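Side-chain contact in AAEL008620-PA odorant-binding protein (Aedes aegypti, PDB 5V13), which binds juvenile hormone specifically in mosquito hemolymph, as a secreted member of the odorant-binding protein family: residues Val196-Phe200 against Arg201-Glu205. Residues are numbered along the deposited sequence; the frame is centred on the assembly and turned at random.
Sequences VFRGF and RWITE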
loop_
_atom_site.group_PDB
_atom_site.type_symbol
_atom_site.label_atom_id
_atom_site.label_comp_id
_atom_site.label_asym_id
_atom_site.label_seq_id
_atom_site.Cartn_x
_atom_site.Cartn_y
_atom_site.Cartn_z
ATOM N N VAL B 196 -9.016 3.464 -17.946
ATOM C CA VAL B 196 -8.145 2.462 -18.556
ATOM C C VAL B 196 -7.396 3.061 -19.740
ATOM O O VAL B 196 -6.175 2.918 -19.860
ATOM C CB VAL B 196 -8.951 1.224 -18.988
ATOM C CG1 VAL B 196 -8.054 0.272 -19.793
ATOM C CG2 VAL B 196 -9.517 0.497 -17.780
ATOM N N PHE B 197 -8.122 3.734 -20.633
ATOM C CA PHE B 197 -7.505 4.268 -21.845
ATOM C C PHE B 197 -6.468 5.336 -21.521
ATOM O O PHE B 197 -5.435 5.427 -22.193
ATOM C CB PHE B 197 -8.579 4.829 -22.770
ATOM C CG PHE B 197 -9.427 3.769 -23.442
ATOM C CD1 PHE B 197 -9.047 2.431 -23.426
ATOM C CD2 PHE B 197 -10.600 4.114 -24.079
ATOM C CE1 PHE B 197 -9.817 1.461 -24.055
ATOM C CE2 PHE B 197 -11.386 3.144 -24.707
ATOM C CZ PHE B 197 -10.991 1.819 -24.687
ATOM N N ARG B 198 -6.717 6.156 -20.497
ATOM C CA ARG B 198 -5.711 7.137 -20.098
ATOM C C ARG B 198 -4.511 6.479 -19.433
ATOM O O ARG B 198 -3.384 6.964 -19.587
ATOM C CB ARG B 198 -6.316 8.192 -19.166
ATOM C CG ARG B 198 -7.255 9.138 -19.884
ATOM C CD ARG B 198 -7.850 10.195 -18.969
ATOM N NE ARG B 198 -8.756 11.070 -19.718
ATOM C CZ ARG B 198 -8.423 12.279 -20.164
ATOM N NH1 ARG B 198 -7.214 12.781 -19.912
ATOM N NH2 ARG B 198 -9.308 13.001 -20.837
ATOM N N GLY B 199 -4.724 5.391 -18.686
ATOM C CA GLY B 199 -3.597 4.646 -18.146
ATOM C C GLY B 199 -2.753 3.999 -19.231
ATOM O O GLY B 199 -1.521 3.962 -19.132
ATOM N N PHE B 200 -3.403 3.469 -20.275
ATOM C CA PHE B 200 -2.708 2.914 -21.434
ATOM C C PHE B 200 -2.107 3.999 -22.330
ATOM O O PHE B 200 -1.355 3.668 -23.256
ATOM C CB PHE B 200 -3.674 2.056 -22.282
ATOM C CG PHE B 200 -4.082 0.727 -21.644
ATOM C CD1 PHE B 200 -3.647 0.371 -20.373
ATOM C CD2 PHE B 200 -4.900 -0.169 -22.347
ATOM C CE1 PHE B 200 -4.021 -0.857 -19.793
ATOM C CE2 PHE B 200 -5.288 -1.400 -21.781
ATOM C CZ PHE B 200 -4.848 -1.744 -20.503
ATOM N N ARG B 201 -2.446 5.271 -22.092
ATOM C CA ARG B 201 -2.131 6.384 -23.000
ATOM C C ARG B 201 -2.731 6.187 -24.393
ATOM O O ARG B 201 -2.223 6.733 -25.383
ATOM C CB ARG B 201 -0.619 6.635 -23.092
ATOM C CG ARG B 201 -0.036 7.481 -21.934
ATOM C CD ARG B 201 -0.074 6.737 -20.576
ATOM N NE ARG B 201 0.637 7.460 -19.508
ATOM C CZ ARG B 201 0.734 7.043 -18.242
ATOM N NH1 ARG B 201 0.170 5.890 -17.858
ATOM N NH2 ARG B 201 1.406 7.775 -17.355
ATOM N N TRP B 202 -3.828 5.422 -24.485
ATOM C CA TRP B 202 -4.639 5.430 -25.704
ATOM C C TRP B 202 -5.401 6.744 -25.844
ATOM O O TRP B 202 -5.668 7.196 -26.963
ATOM C CB TRP B 202 -5.633 4.265 -25.712
ATOM C CG TRP B 202 -5.038 2.911 -25.870
ATOM C CD1 TRP B 202 -3.718 2.589 -25.861
ATOM C CD2 TRP B 202 -5.750 1.684 -26.091
ATOM N NE1 TRP B 202 -3.560 1.239 -26.037
ATOM C CE2 TRP B 202 -4.791 0.659 -26.193
ATOM C CE3 TRP B 202 -7.106 1.355 -26.205
ATOM C CZ2 TRP B 202 -5.136 -0.673 -26.405
ATOM C CZ3 TRP B 202 -7.453 0.019 -26.417
ATOM C CH2 TRP B 202 -6.472 -0.973 -26.522
ATOM N N ILE B 203 -5.770 7.354 -24.722
ATOM C CA ILE B 203 -6.299 8.713 -24.672
ATOM C C ILE B 203 -5.290 9.559 -23.913
ATOM O O ILE B 203 -4.874 9.188 -22.808
ATOM C CB ILE B 203 -7.683 8.765 -24.002
ATOM C CG1 ILE B 203 -8.719 8.082 -24.898
ATOM C CG2 ILE B 203 -8.089 10.227 -23.701
ATOM C CD1 ILE B 203 -10.124 8.048 -24.307
ATOM N N THR B 204 -4.878 10.676 -24.513
ATOM C CA THR B 204 -3.811 11.467 -23.929
ATOM C C THR B 204 -4.344 12.293 -22.771
ATOM O O THR B 204 -5.557 12.396 -22.543
ATOM C CB THR B 204 -3.186 12.390 -24.974
ATOM O OG1 THR B 204 -4.111 13.437 -25.283
ATOM C CG2 THR B 204 -2.865 11.619 -26.249
ATOM N N GLU B 205 -3.416 12.897 -22.029
ATOM C CA GLU B 205 -3.828 13.737 -20.916
ATOM C C GLU B 205 -4.737 14.869 -21.383
ATOM O O GLU B 205 -5.624 15.295 -20.633
ATOM C CB GLU B 205 -2.601 14.288 -20.194
ATOM C CG GLU B 205 -2.935 15.134 -18.968
ATOM C CD GLU B 205 -1.731 15.348 -18.063
ATOM O OE1 GLU B 205 -0.765 14.556 -18.184
ATOM O OE2 GLU B 205 -1.757 16.304 -17.244
HETATM O O HOH W 1 -3.233 9.501 -20.726
#
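W202 folds back over the last turn of helix 190-199 and meets two phenylalanines with its indole. CB of F200 sits over the face of the five-membered ring, 3.8 Å from its centroid, and the F200 ring turns its edge to that same ring in a T-shaped pair, planes at 68°. F197 reaches the six-membered ring differently: its CE1 lies 3.5 Å from W202 CE3, but the near-parallel rings are slid apart and barely overlap. With CG anti to its carbonyl carbon (chi1 -72°), F197 also brings CB and the ring edge to CD1 of I203. Helices 239-247 and 251-264 close in on this tightly packed aromatic cluster, and D217 takes the indole N-H.

The chain leaves helical geometry at R201, whose phi is positive. The carbonyl of F197 accepts a hydrogen bond from I203 N at 3.2 Å and a weak one from W202 N. R201 bends at chi2 (68°), which carries NH1 back to G199 O at 2.9 Å; E27 shares that nitrogen in a salt bridge, and Y31 adds a cation-pi contact.

The looser side is the partly exposed flank of R198 and E205, where a water bridges R198 O and I203 O. I203 CG2 sits over one face of the R198 guanidinium, toward its rim. NH1 donates to E205 O at 3.1 Å, within the guanidinium plane but from above that of the carbonyl; D194 pairs with NE.

R201 thus grips a carbonyl of the last helical turn, its charge probably complementing the helix dipole though partly offset by E27, while R198 reaches forward to tie helix to loop.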